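Local coordinates for cell death-related nuclease 4 (Caenorhabditis elegans, PDB 5DK5), which digests RNA and DNA from the 3' end as a metal-dependent DEDDh exonuclease and takes part in apoptotic DNA degradation, at residues 244-249 with 299-304; 33-38 with 237-242; 43-48 with 61-66. All coordinates share one frame; numbering follows the deposited sequence.

Interaction 1 (244-249 with 299-304); sequences KIFERV and IHFAKI
F301 reaches from its short helix to the side of helix 239-249 and meets three side chains there: I245, F246 and V249. F246 comes in with its ring edge toward the face of F301, an offset edge-to-face pair. The ring centroids of F246 and F301 are 5.2 Å apart and the planes stand at 81°. The closest atoms are F246 CD1 and F301 CZ, at 3.4 Å. V249 approaches from the opposite direction. V249 CG1 lies 3.6 Å from F301 CE1, and V249 CG2 lies near F301 CZ. I245 sends its CG2 methyl to the edge of the same ring, in the ring plane, 3.8 Å from F301 CE2. The outer end of the F301 ring is thus held among I245, F246 and V249.

Beside this, V249 CG1 also rests 4.0 Å from A302 CB, and I245 CG2 is 4.4 Å from I299 CG2. F301 CG sits between its backbone N and carbonyl carbon (chi1 82°), which sends the ring out toward the other helix. Replacing F301 with an alanine would probably open a gap between the helices and leave F246 without its ring partner and V249 CG1 and CG2 without the ring they lie against.

The contact is buried and wholly apolar. I299 occupies the N-cap position of the short helix. The side chain of D36 accepts from the backbone N atoms of H300 and F301 and so fixes that helix start. H300 NE2 and ND1 hydrogen-bond to T73 and D90 of the second subunit. The axes of helices 244-249 and 300-304 approach to 11.2 Å and make an angle of 23°. Helix 124-136 packs on both: W127 and R128 touch F246, and Y132 touches I304.

Interaction 2 (33-38 with 237-242); sequences ANQDYP and SSFMDA
Q35 lays its side chain against the first turn of helix 239-249, between A242 and F239. Q35 CB is 3.5 Å from A242 CB, a close meeting of aliphatic carbons. The chain bends about the CB-CG bond (chi2 -61°), which turns the amide toward F239. The amide and the F239 ring are almost perpendicular, with planes 86° apart. Q35 OE1 approaches F239 CD1 obliquely, at 3.3 Å, while Q35 NE2 lies at the ring edge, in its plane. Q35 CG also passes 3.8 Å from the carbonyl oxygen S238 O. Away from Q35, A33 O lies 4.2 Å from S237 CA.

Each segment is shaped by its own polar side chains. N34 OD1 accepts from D36 N at 2.9 Å and closes an Asx turn. The donor sits above the carbonyl plane. The D36 carboxylate makes a salt bridge with R236, whose backbone is hydrogen-bonded to that of Q35. S238 OG donates to D241 OD2 at 2.8 Å, on the anti side of the carboxylate. The arrangement sets a loop with an Asx turn and an inverse gamma turn centred on D36, after strand 20-28, against the N-terminus of helix 239-249, with S238 at the N-cap.

Interaction 3 (43-48 with 61-66); sequences QFAIVA and SFNKYV
Strands 43-48 and 61-65 run antiparallel, and F44-K64 and I46-F62 are their hydrogen-bonded pairs. Each pair is joined by two backbone bonds, the shortest from I46 N to F62 O at 2.7 Å. CA-H...O contacts add to these, such as A45 CA to F62 O at 3.2 Å.

On the face of F44, I46 and F62, the F62 ring turns its edge to the face of F44. The F44 and F62 centroids are 5.3 Å apart, with planes at 76°. F62 CE2 stands over the F44 ring, offset toward the rim. I46 CB packs 4.1 Å from F62 CB.

On the other face, Q43 NE2 donates to N63 OD1 at 3.2 Å. The bond is nearly straight (168°), uses an OD1 lone pair, and joins two almost coplanar amides. Weak hydrogen bonds also join Q43 NE2 to D190 and Q43 OE1 to A191. Q43 CG is anti to its backbone N (chi1 -171°) and the chain beyond is extended, which carries the amide alongside Y65.

F102 of helix 95-109 packs on F44, I46 and F62, and W105 on F62. Helix 191-207 covers A45 and V47, and strand 20-28, bearing the magnesium ligands D25 and E27, flanks 43-48.

From the N terminus, the chain leaves strand 20-28 and enters loop 33-38, the first half of interaction 2. It then forms the hairpin of strands 41-50 and 55-65, where interaction 3 closes a short loop. Interaction 3 is therefore nested inside the long loop that interaction 2 closes at 237-242. Interaction 1 follows in series, bringing 299-304 back to helix 239-249. Interactions 1 and 2 share that helix and touch: F246 CZ packs on Q35 O, and I304 on P38. Interaction 2 ties helix 239-249 to the loop after strand 20-28, and interaction 1 ties the C-terminal helix to it. Interaction 3 lies apart, its centre about 26 Å from that of interaction 2.

Interaction 1 (244-249 with 299-304)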
ATOM      1  N   LYS B 244       2.275   7.235 -21.214  1.00 35.64           N
ATOM      2  CA  LYS B 244       3.372   7.121 -22.167  1.00 36.66           C
ATOM      3  C   LYS B 244       4.410   6.121 -21.671  1.00 35.31           C
ATOM      4  O   LYS B 244       4.955   5.344 -22.454  1.00 34.31           O
ATOM      5  CB  LYS B 244       4.023   8.484 -22.404  1.00 40.24           C
ATOM      6  CG  LYS B 244       3.069   9.549 -22.923  1.00 45.12           C
ATOM      7  CD  LYS B 244       2.570   9.224 -24.323  1.00 49.65           C
ATOM      8  CE  LYS B 244       1.643  10.309 -24.847  1.00 53.33           C
ATOM      9  NZ  LYS B 244       1.092   9.976 -26.191  1.00 56.59           N
ATOM     10  N   ILE B 245       4.679   6.149 -20.368  1.00 34.62           N
ATOM     11  CA  ILE B 245       5.597   5.197 -19.750  1.00 33.69           C
ATOM     12  C   ILE B 245       5.048   3.779 -19.841  1.00 30.06           C
ATOM     13  O   ILE B 245       5.760   2.855 -20.231  1.00 28.66           O
ATOM     14  CB  ILE B 245       5.855   5.542 -18.264  1.00 27.08           C
ATOM     15  CG1 ILE B 245       6.637   6.854 -18.137  1.00 30.27           C
ATOM     16  CG2 ILE B 245       6.593   4.405 -17.560  1.00 26.35           C
ATOM     17  CD1 ILE B 245       8.078   6.792 -18.625  1.00 31.26           C
ATOM     18  N   PHE B 246       3.784   3.614 -19.459  1.00 25.00           N
ATOM     19  CA  PHE B 246       3.112   2.319 -19.523  1.00 31.66           C
ATOM     20  C   PHE B 246       3.210   1.702 -20.917  1.00 29.93           C
ATOM     21  O   PHE B 246       3.388   0.493 -21.060  1.00 27.64           O
ATOM     22  CB  PHE B 246       1.634   2.461 -19.137  1.00 36.91           C
ATOM     23  CG  PHE B 246       1.406   3.020 -17.757  1.00 39.37           C
ATOM     24  CD1 PHE B 246       2.371   2.911 -16.772  1.00 39.18           C
ATOM     25  CD2 PHE B 246       0.213   3.657 -17.449  1.00 39.31           C
ATOM     26  CE1 PHE B 246       2.154   3.424 -15.507  1.00 37.74           C
ATOM     27  CE2 PHE B 246      -0.010   4.171 -16.186  1.00 38.64           C
ATOM     28  CZ  PHE B 246       0.963   4.055 -15.215  1.00 37.86           C
ATOM     29  N   GLU B 247       3.095   2.544 -21.940  1.00 26.32           N
ATOM     30  CA  GLU B 247       3.083   2.081 -23.325  1.00 36.36           C
ATOM     31  C   GLU B 247       4.394   1.412 -23.719  1.00 34.81           C
ATOM     32  O   GLU B 247       4.402   0.451 -24.490  1.00 34.90           O
ATOM     33  CB  GLU B 247       2.798   3.249 -24.274  1.00 39.25           C
ATOM     34  CG  GLU B 247       1.337   3.681 -24.317  1.00 40.99           C
ATOM     35  CD  GLU B 247       1.128   4.998 -25.046  1.00 41.49           C
ATOM     36  OE1 GLU B 247       2.126   5.614 -25.476  1.00 40.92           O
ATOM     37  OE2 GLU B 247      -0.040   5.416 -25.190  1.00 40.24           O
ATOM     38  N   ARG B 248       5.500   1.922 -23.189  1.00 31.84           N
ATOM     39  CA  ARG B 248       6.819   1.399 -23.523  1.00 32.18           C
ATOM     40  C   ARG B 248       7.167   0.190 -22.661  1.00 30.13           C
ATOM     41  O   ARG B 248       7.797  -0.757 -23.131  1.00 29.94           O
ATOM     42  CB  ARG B 248       7.882   2.487 -23.359  1.00 33.59           C
ATOM     43  CG  ARG B 248       7.564   3.794 -24.082  1.00 34.59           C
ATOM     44  CD  ARG B 248       7.153   3.573 -25.534  1.00 35.62           C
ATOM     45  NE  ARG B 248       7.033   4.833 -26.270  1.00 36.74           N
ATOM     46  CZ  ARG B 248       8.015   5.414 -26.958  1.00 33.53           C
ATOM     47  NH1 ARG B 248       9.220   4.863 -27.023  1.00 38.05           N
ATOM     48  NH2 ARG B 248       7.788   6.560 -27.588  1.00 37.18           N
ATOM     49  N   VAL B 249       6.752   0.224 -21.399  1.00 27.62           N
ATOM     50  CA  VAL B 249       7.046  -0.857 -20.466  1.00 26.30           C
ATOM     51  C   VAL B 249       6.288  -2.129 -20.831  1.00 25.20           C
ATOM     52  O   VAL B 249       6.879  -3.203 -20.937  1.00 25.41           O
ATOM     53  CB  VAL B 249       6.697  -0.457 -19.018  1.00 23.90           C
ATOM     54  CG1 VAL B 249       6.850  -1.649 -18.068  1.00 23.05           C
ATOM     55  CG2 VAL B 249       7.573   0.697 -18.569  1.00 36.38           C
ATOM     56  N   ILE B 299      11.933   2.955 -12.309  1.00 31.41           N
ATOM     57  CA  ILE B 299      10.499   2.756 -12.495  1.00 30.32           C
ATOM     58  C   ILE B 299      10.039   1.625 -11.583  1.00 26.55           C
ATOM     59  O   ILE B 299      10.263   0.451 -11.879  1.00 27.35           O
ATOM     60  CB  ILE B 299      10.147   2.413 -13.957  1.00 31.24           C
ATOM     61  CG1 ILE B 299      10.826   3.386 -14.928  1.00 34.24           C
ATOM     62  CG2 ILE B 299       8.640   2.418 -14.156  1.00 31.01           C
ATOM     63  CD1 ILE B 299      10.369   4.825 -14.795  1.00 36.87           C
ATOM     64  N   HIS B 300       9.397   1.980 -10.476  1.00 22.21           N
ATOM     65  CA  HIS B 300       9.046   1.003  -9.448  1.00 21.31           C
ATOM     66  C   HIS B 300       8.154  -0.121  -9.977  1.00 22.28           C
ATOM     67  O   HIS B 300       8.429  -1.297  -9.738  1.00 18.58           O
ATOM     68  CB  HIS B 300       8.354   1.697  -8.270  1.00 19.58           C
ATOM     69  CG  HIS B 300       7.726   0.751  -7.296  1.00 19.52           C
ATOM     70  ND1 HIS B 300       8.456  -0.154  -6.554  1.00 20.16           N
ATOM     71  CD2 HIS B 300       6.431   0.565  -6.942  1.00 18.51           C
ATOM     72  CE1 HIS B 300       7.640  -0.852  -5.785  1.00 17.61           C
ATOM     73  NE2 HIS B 300       6.406  -0.436  -6.001  1.00 16.97           N
ATOM     74  N   PHE B 301       7.094   0.236 -10.697  1.00 21.03           N
ATOM     75  CA  PHE B 301       6.118  -0.758 -11.136  1.00 20.54           C
ATOM     76  C   PHE B 301       6.720  -1.702 -12.172  1.00 20.75           C
ATOM     77  O   PHE B 301       6.292  -2.848 -12.300  1.00 20.90           O
ATOM     78  CB  PHE B 301       4.861  -0.078 -11.697  1.00 19.23           C
ATOM     79  CG  PHE B 301       4.987   0.380 -13.128  1.00 25.81           C
ATOM     80  CD1 PHE B 301       4.744  -0.495 -14.177  1.00 28.01           C
ATOM     81  CD2 PHE B 301       5.319   1.691 -13.423  1.00 20.68           C
ATOM     82  CE1 PHE B 301       4.851  -0.075 -15.489  1.00 29.53           C
ATOM     83  CE2 PHE B 301       5.424   2.116 -14.734  1.00 25.51           C
ATOM     84  CZ  PHE B 301       5.190   1.231 -15.768  1.00 28.36           C
ATOM     85  N   ALA B 302       7.707  -1.217 -12.917  1.00 22.87           N
ATOM     86  CA  ALA B 302       8.410  -2.057 -13.877  1.00 24.29           C
ATOM     87  C   ALA B 302       9.360  -2.995 -13.140  1.00 24.53           C
ATOM     88  O   ALA B 302       9.452  -4.183 -13.454  1.00 25.41           O
ATOM     89  CB  ALA B 302       9.170  -1.205 -14.877  1.00 21.66           C
ATOM     90  N   LYS B 303      10.051  -2.449 -12.144  1.00 25.21           N
ATOM     91  CA  LYS B 303      11.045  -3.197 -11.386  1.00 28.82           C
ATOM     92  C   LYS B 303      10.417  -4.349 -10.610  1.00 24.70           C
ATOM     93  O   LYS B 303      10.935  -5.464 -10.608  1.00 31.78           O
ATOM     94  CB  LYS B 303      11.779  -2.267 -10.418  1.00 35.08           C
ATOM     95  CG  LYS B 303      13.136  -2.777  -9.962  1.00 41.62           C
ATOM     96  CD  LYS B 303      14.160  -2.678 -11.080  1.00 48.72           C
ATOM     97  CE  LYS B 303      15.564  -2.965 -10.582  1.00 54.44           C
ATOM     98  NZ  LYS B 303      16.576  -2.786 -11.659  1.00 58.89           N
ATOM     99  N   ILE B 304       9.298  -4.076  -9.947  1.00 18.63           N
ATOM    100  CA  ILE B 304       8.673  -5.064  -9.078  1.00 18.01           C
ATOM    101  C   ILE B 304       7.940  -6.146  -9.873  1.00 19.13           C
ATOM    102  O   ILE B 304       7.756  -7.262  -9.385  1.00 22.27           O
ATOM    103  CB  ILE B 304       7.690  -4.393  -8.084  1.00 26.73           C
ATOM    104  CG1 ILE B 304       7.424  -5.318  -6.893  1.00 26.52           C
ATOM    105  CG2 ILE B 304       6.389  -3.987  -8.779  1.00 27.80           C
ATOM    106  CD1 ILE B 304       6.691  -4.649  -5.749  1.00 28.13           C
TER

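Interaction 2 (33-38 with 237-242)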
ATOM      1  N   ALA B  33      -2.246   9.785  -5.939  1.00 43.47           N
ATOM      2  CA  ALA B  33      -1.209  10.793  -6.148  1.00 44.38           C
ATOM      3  C   ALA B  33       0.047  10.220  -6.806  1.00 44.31           C
ATOM      4  O   ALA B  33       0.937  10.973  -7.209  1.00 48.68           O
ATOM      5  CB  ALA B  33      -0.849  11.448  -4.821  1.00 44.31           C
ATOM      6  N   ASN B  34       0.119   8.895  -6.912  1.00 33.83           N
ATOM      7  CA  ASN B  34       1.292   8.225  -7.470  1.00 30.17           C
ATOM      8  C   ASN B  34       0.945   7.254  -8.595  1.00 30.89           C
ATOM      9  O   ASN B  34       0.228   6.275  -8.385  1.00 29.31           O
ATOM     10  CB  ASN B  34       2.038   7.476  -6.370  1.00 26.88           C
ATOM     11  CG  ASN B  34       3.282   6.784  -6.883  1.00 26.74           C
ATOM     12  OD1 ASN B  34       3.879   7.211  -7.871  1.00 23.66           O
ATOM     13  ND2 ASN B  34       3.678   5.709  -6.214  1.00 30.84           N
ATOM     14  N   GLN B  35       1.476   7.527  -9.784  1.00 32.78           N
ATOM     15  CA  GLN B  35       1.242   6.679 -10.950  1.00 32.61           C
ATOM     16  C   GLN B  35       2.268   5.553 -11.048  1.00 30.21           C
ATOM     17  O   GLN B  35       2.055   4.577 -11.767  1.00 27.79           O
ATOM     18  CB  GLN B  35       1.267   7.517 -12.231  1.00 37.16           C
ATOM     19  CG  GLN B  35       0.093   8.474 -12.362  1.00 41.79           C
ATOM     20  CD  GLN B  35      -1.243   7.755 -12.398  1.00 45.17           C
ATOM     21  OE1 GLN B  35      -1.410   6.763 -13.107  1.00 46.20           O
ATOM     22  NE2 GLN B  35      -2.202   8.247 -11.621  1.00 46.54           N
ATOM     23  N   ASP B  36       3.381   5.690 -10.333  1.00 26.44           N
ATOM     24  CA  ASP B  36       4.385   4.632 -10.303  1.00 24.53           C
ATOM     25  C   ASP B  36       3.938   3.584  -9.292  1.00 22.27           C
ATOM     26  O   ASP B  36       4.581   3.378  -8.261  1.00 23.65           O
ATOM     27  CB  ASP B  36       5.766   5.188  -9.948  1.00 25.94           C
ATOM     28  CG  ASP B  36       6.888   4.228 -10.298  1.00 25.92           C
ATOM     29  OD1 ASP B  36       6.591   3.075 -10.675  1.00 26.17           O
ATOM     30  OD2 ASP B  36       8.066   4.628 -10.197  1.00 24.77           O
ATOM     31  N   TYR B  37       2.825   2.928  -9.602  1.00 24.20           N
ATOM     32  CA  TYR B  37       2.161   2.030  -8.671  1.00 24.05           C
ATOM     33  C   TYR B  37       1.865   0.690  -9.344  1.00 25.30           C
ATOM     34  O   TYR B  37       1.334   0.664 -10.452  1.00 28.11           O
ATOM     35  CB  TYR B  37       0.866   2.670  -8.173  1.00 27.41           C
ATOM     36  CG  TYR B  37       0.285   2.029  -6.935  1.00 26.34           C
ATOM     37  CD1 TYR B  37      -0.607   0.968  -7.031  1.00 25.25           C
ATOM     38  CD2 TYR B  37       0.619   2.495  -5.670  1.00 22.82           C
ATOM     39  CE1 TYR B  37      -1.143   0.384  -5.896  1.00 24.93           C
ATOM     40  CE2 TYR B  37       0.090   1.917  -4.536  1.00 22.95           C
ATOM     41  CZ  TYR B  37      -0.791   0.864  -4.653  1.00 23.67           C
ATOM     42  OH  TYR B  37      -1.318   0.289  -3.519  1.00 27.26           O
ATOM     43  N   PRO B  38       2.203  -0.430  -8.677  1.00 20.71           N
ATOM     44  CA  PRO B  38       1.973  -1.757  -9.258  1.00 19.87           C
ATOM     45  C   PRO B  38       0.530  -2.222  -9.080  1.00 20.18           C
ATOM     46  O   PRO B  38       0.252  -3.086  -8.248  1.00 19.32           O
ATOM     47  CB  PRO B  38       2.947  -2.640  -8.478  1.00 17.07           C
ATOM     48  CG  PRO B  38       2.976  -2.022  -7.129  1.00 16.58           C
ATOM     49  CD  PRO B  38       2.842  -0.529  -7.353  1.00 17.21           C
ATOM     50  N   SER B 237       3.111  12.042 -11.320  1.00 34.58           N
ATOM     51  CA  SER B 237       1.982  12.837 -10.837  1.00 38.85           C
ATOM     52  C   SER B 237       0.951  13.099 -11.939  1.00 42.66           C
ATOM     53  O   SER B 237      -0.052  13.774 -11.707  1.00 42.64           O
ATOM     54  CB  SER B 237       2.480  14.166 -10.264  1.00 39.16           C
ATOM     55  OG  SER B 237       3.144  14.928 -11.254  1.00 42.03           O
ATOM     56  N   SER B 238       1.201  12.558 -13.131  1.00 41.32           N
ATOM     57  CA  SER B 238       0.316  12.755 -14.277  1.00 43.15           C
ATOM     58  C   SER B 238      -0.117  11.428 -14.894  1.00 40.86           C
ATOM     59  O   SER B 238       0.708  10.673 -15.411  1.00 39.13           O
ATOM     60  CB  SER B 238       1.002  13.615 -15.340  1.00 46.64           C
ATOM     61  OG  SER B 238       0.242  13.647 -16.536  1.00 51.09           O
ATOM     62  N   PHE B 239      -1.415  11.153 -14.842  1.00 42.73           N
ATOM     63  CA  PHE B 239      -1.969   9.946 -15.443  1.00 41.41           C
ATOM     64  C   PHE B 239      -1.673   9.916 -16.939  1.00 39.78           C
ATOM     65  O   PHE B 239      -1.427   8.857 -17.515  1.00 38.30           O
ATOM     66  CB  PHE B 239      -3.477   9.870 -15.200  1.00 41.75           C
ATOM     67  CG  PHE B 239      -4.114   8.620 -15.736  1.00 45.21           C
ATOM     68  CD1 PHE B 239      -4.084   7.443 -15.006  1.00 46.70           C
ATOM     69  CD2 PHE B 239      -4.748   8.623 -16.967  1.00 47.38           C
ATOM     70  CE1 PHE B 239      -4.671   6.291 -15.495  1.00 47.04           C
ATOM     71  CE2 PHE B 239      -5.336   7.474 -17.462  1.00 48.31           C
ATOM     72  CZ  PHE B 239      -5.297   6.307 -16.725  1.00 47.05           C
ATOM     73  N   MET B 240      -1.684  11.093 -17.557  1.00 39.79           N
ATOM     74  CA  MET B 240      -1.429  11.216 -18.986  1.00 41.42           C
ATOM     75  C   MET B 240       0.002  10.810 -19.327  1.00 41.62           C
ATOM     76  O   MET B 240       0.225   9.916 -20.143  1.00 39.99           O
ATOM     77  CB  MET B 240      -1.687  12.653 -19.448  1.00 43.98           C
ATOM     78  CG  MET B 240      -1.860  12.810 -20.954  1.00 46.57           C
ATOM     79  SD  MET B 240      -3.276  11.903 -21.611  1.00140.45           S
ATOM     80  CE  MET B 240      -4.624  12.660 -20.706  1.00 70.01           C
ATOM     81  N   ASP B 241       0.967  11.474 -18.700  1.00 43.21           N
ATOM     82  CA  ASP B 241       2.376  11.202 -18.962  1.00 45.90           C
ATOM     83  C   ASP B 241       2.761   9.799 -18.511  1.00 38.36           C
ATOM     84  O   ASP B 241       3.635   9.166 -19.102  1.00 33.58           O
ATOM     85  CB  ASP B 241       3.261  12.236 -18.265  1.00 56.05           C
ATOM     86  CG  ASP B 241       3.063  13.636 -18.813  1.00 64.33           C
ATOM     87  OD1 ASP B 241       3.627  13.940 -19.885  1.00 67.27           O
ATOM     88  OD2 ASP B 241       2.346  14.432 -18.171  1.00 66.41           O
ATOM     89  N   ALA B 242       2.109   9.316 -17.458  1.00 35.32           N
ATOM     90  CA  ALA B 242       2.342   7.957 -16.984  1.00 31.50           C
ATOM     91  C   ALA B 242       1.920   6.953 -18.051  1.00 30.21           C
ATOM     92  O   ALA B 242       2.524   5.891 -18.191  1.00 27.77           O
ATOM     93  CB  ALA B 242       1.592   7.706 -15.687  1.00 25.43           C
TER

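Interaction 3 (43-48 with 61-66)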
ATOM      1  N   GLN B  43     -11.078  -6.430  -7.919  1.00 23.99           N
ATOM      2  CA  GLN B  43     -12.433  -6.845  -8.267  1.00 24.71           C
ATOM      3  C   GLN B  43     -12.542  -7.163  -9.756  1.00 25.55           C
ATOM      4  O   GLN B  43     -11.990  -6.458 -10.602  1.00 25.68           O
ATOM      5  CB  GLN B  43     -13.454  -5.776  -7.879  1.00 25.30           C
ATOM      6  CG  GLN B  43     -14.894  -6.248  -8.030  1.00 28.41           C
ATOM      7  CD  GLN B  43     -15.898  -5.306  -7.395  1.00 31.67           C
ATOM      8  OE1 GLN B  43     -15.559  -4.195  -6.987  1.00 34.58           O
ATOM      9  NE2 GLN B  43     -17.147  -5.751  -7.309  1.00 31.54           N
ATOM     10  N   PHE B  44     -13.266  -8.239 -10.051  1.00 26.09           N
ATOM     11  CA  PHE B  44     -13.387  -8.791 -11.395  1.00 25.55           C
ATOM     12  C   PHE B  44     -14.872  -8.923 -11.730  1.00 25.53           C
ATOM     13  O   PHE B  44     -15.537  -9.834 -11.236  1.00 29.34           O
ATOM     14  CB  PHE B  44     -12.672 -10.148 -11.457  1.00 27.77           C
ATOM     15  CG  PHE B  44     -12.370 -10.639 -12.848  1.00 30.66           C
ATOM     16  CD1 PHE B  44     -13.087 -10.196 -13.947  1.00 34.47           C
ATOM     17  CD2 PHE B  44     -11.359 -11.566 -13.048  1.00 33.13           C
ATOM     18  CE1 PHE B  44     -12.797 -10.664 -15.216  1.00 37.05           C
ATOM     19  CE2 PHE B  44     -11.065 -12.036 -14.314  1.00 34.71           C
ATOM     20  CZ  PHE B  44     -11.783 -11.587 -15.397  1.00 36.27           C
ATOM     21  N   ALA B  45     -15.385  -8.021 -12.566  1.00 23.10           N
ATOM     22  CA  ALA B  45     -16.822  -7.941 -12.830  1.00 24.21           C
ATOM     23  C   ALA B  45     -17.155  -8.047 -14.316  1.00 25.60           C
ATOM     24  O   ALA B  45     -16.566  -7.355 -15.148  1.00 26.50           O
ATOM     25  CB  ALA B  45     -17.385  -6.646 -12.263  1.00 26.64           C
ATOM     26  N   ILE B  46     -18.110  -8.915 -14.633  1.00 25.20           N
ATOM     27  CA  ILE B  46     -18.589  -9.090 -16.001  1.00 27.01           C
ATOM     28  C   ILE B  46     -20.110  -9.224 -16.018  1.00 27.03           C
ATOM     29  O   ILE B  46     -20.697  -9.841 -15.129  1.00 27.96           O
ATOM     30  CB  ILE B  46     -17.966 -10.336 -16.678  1.00 29.15           C
ATOM     31  CG1 ILE B  46     -16.438 -10.232 -16.701  1.00 29.86           C
ATOM     32  CG2 ILE B  46     -18.501 -10.497 -18.105  1.00 30.54           C
ATOM     33  CD1 ILE B  46     -15.738 -11.485 -17.203  1.00 30.96           C
ATOM     34  N   VAL B  47     -20.738  -8.626 -17.027  1.00 30.31           N
ATOM     35  CA  VAL B  47     -22.155  -8.836 -17.299  1.00 31.67           C
ATOM     36  C   VAL B  47     -22.333  -9.104 -18.790  1.00 33.39           C
ATOM     37  O   VAL B  47     -21.688  -8.471 -19.627  1.00 34.80           O
ATOM     38  CB  VAL B  47     -23.021  -7.630 -16.868  1.00 34.41           C
ATOM     39  CG1 VAL B  47     -22.655  -6.383 -17.658  1.00 36.46           C
ATOM     40  CG2 VAL B  47     -24.502  -7.951 -17.030  1.00 35.25           C
ATOM     41  N   ALA B  48     -23.205 -10.052 -19.113  1.00 30.47           N
ATOM     42  CA  ALA B  48     -23.394 -10.479 -20.493  1.00 31.27           C
ATOM     43  C   ALA B  48     -24.506  -9.686 -21.172  1.00 32.52           C
ATOM     44  O   ALA B  48     -25.506  -9.336 -20.545  1.00 33.03           O
ATOM     45  CB  ALA B  48     -23.700 -11.964 -20.540  1.00 31.47           C
ATOM     46  N   SER B  61     -23.687 -13.228 -14.986  1.00 35.94           N
ATOM     47  CA  SER B  61     -22.633 -12.330 -14.544  1.00 34.13           C
ATOM     48  C   SER B  61     -21.550 -13.051 -13.755  1.00 35.00           C
ATOM     49  O   SER B  61     -21.787 -14.096 -13.147  1.00 36.50           O
ATOM     50  CB  SER B  61     -23.227 -11.205 -13.695  1.00 35.20           C
ATOM     51  OG  SER B  61     -24.015 -11.730 -12.643  1.00 38.21           O
ATOM     52  N   PHE B  62     -20.356 -12.470 -13.791  1.00 31.47           N
ATOM     53  CA  PHE B  62     -19.220 -12.923 -13.006  1.00 28.92           C
ATOM     54  C   PHE B  62     -18.762 -11.757 -12.143  1.00 29.65           C
ATOM     55  O   PHE B  62     -18.478 -10.683 -12.664  1.00 32.00           O
ATOM     56  CB  PHE B  62     -18.092 -13.401 -13.920  1.00 27.13           C
ATOM     57  CG  PHE B  62     -16.909 -13.959 -13.188  1.00 29.70           C
ATOM     58  CD1 PHE B  62     -16.865 -15.298 -12.843  1.00 29.18           C
ATOM     59  CD2 PHE B  62     -15.837 -13.149 -12.854  1.00 23.90           C
ATOM     60  CE1 PHE B  62     -15.777 -15.820 -12.173  1.00 24.05           C
ATOM     61  CE2 PHE B  62     -14.745 -13.665 -12.184  1.00 23.18           C
ATOM     62  CZ  PHE B  62     -14.715 -15.002 -11.845  1.00 23.83           C
ATOM     63  N   ASN B  63     -18.702 -11.961 -10.831  1.00 30.35           N
ATOM     64  CA  ASN B  63     -18.375 -10.879  -9.908  1.00 30.14           C
ATOM     65  C   ASN B  63     -17.626 -11.390  -8.683  1.00 29.07           C
ATOM     66  O   ASN B  63     -18.226 -11.915  -7.746  1.00 29.27           O
ATOM     67  CB  ASN B  63     -19.649 -10.146  -9.481  1.00 30.61           C
ATOM     68  CG  ASN B  63     -19.360  -8.872  -8.709  1.00 29.61           C
ATOM     69  OD1 ASN B  63     -18.216  -8.424  -8.627  1.00 27.22           O
ATOM     70  ND2 ASN B  63     -20.402  -8.277  -8.144  1.00 31.46           N
ATOM     71  N   LYS B  64     -16.307 -11.224  -8.704  1.00 23.99           N
ATOM     72  CA  LYS B  64     -15.444 -11.726  -7.644  1.00 26.25           C
ATOM     73  C   LYS B  64     -14.487 -10.653  -7.151  1.00 23.14           C
ATOM     74  O   LYS B  64     -14.010  -9.825  -7.925  1.00 23.06           O
ATOM     75  CB  LYS B  64     -14.643 -12.937  -8.132  1.00 32.85           C
ATOM     76  CG  LYS B  64     -15.195 -14.290  -7.698  1.00 36.80           C
ATOM     77  CD  LYS B  64     -16.312 -14.765  -8.599  1.00 39.52           C
ATOM     78  CE  LYS B  64     -16.527 -16.262  -8.450  1.00 40.91           C
ATOM     79  NZ  LYS B  64     -16.862 -16.643  -7.053  1.00 43.37           N
ATOM     80  N   TYR B  65     -14.224 -10.672  -5.850  1.00 26.72           N
ATOM     81  CA  TYR B  65     -13.144  -9.887  -5.274  1.00 23.92           C
ATOM     82  C   TYR B  65     -11.842 -10.648  -5.478  1.00 22.96           C
ATOM     83  O   TYR B  65     -11.859 -11.862  -5.684  1.00 21.85           O
ATOM     84  CB  TYR B  65     -13.392  -9.619  -3.789  1.00 24.56           C
ATOM     85  CG  TYR B  65     -14.574  -8.717  -3.526  1.00 24.45           C
ATOM     86  CD1 TYR B  65     -14.559  -7.393  -3.938  1.00 25.12           C
ATOM     87  CD2 TYR B  65     -15.700  -9.184  -2.861  1.00 25.45           C
ATOM     88  CE1 TYR B  65     -15.631  -6.559  -3.703  1.00 26.65           C
ATOM     89  CE2 TYR B  65     -16.780  -8.356  -2.619  1.00 27.36           C
ATOM     90  CZ  TYR B  65     -16.739  -7.042  -3.043  1.00 29.22           C
ATOM     91  OH  TYR B  65     -17.806  -6.205  -2.810  1.00 32.65           O
ATOM     92  N   VAL B  66     -10.723  -9.932  -5.427  1.00 19.69           N
ATOM     93  CA  VAL B  66      -9.407 -10.536  -5.615  1.00 19.79           C
ATOM     94  C   VAL B  66      -8.442 -10.026  -4.550  1.00 19.63           C
ATOM     95  O   VAL B  66      -8.388  -8.828  -4.277  1.00 21.87           O
ATOM     96  CB  VAL B  66      -8.838 -10.226  -7.016  1.00 18.34           C
ATOM     97  CG1 VAL B  66      -7.481 -10.894  -7.211  1.00 20.95           C
ATOM     98  CG2 VAL B  66      -9.799 -10.681  -8.094  1.00 19.04           C
TER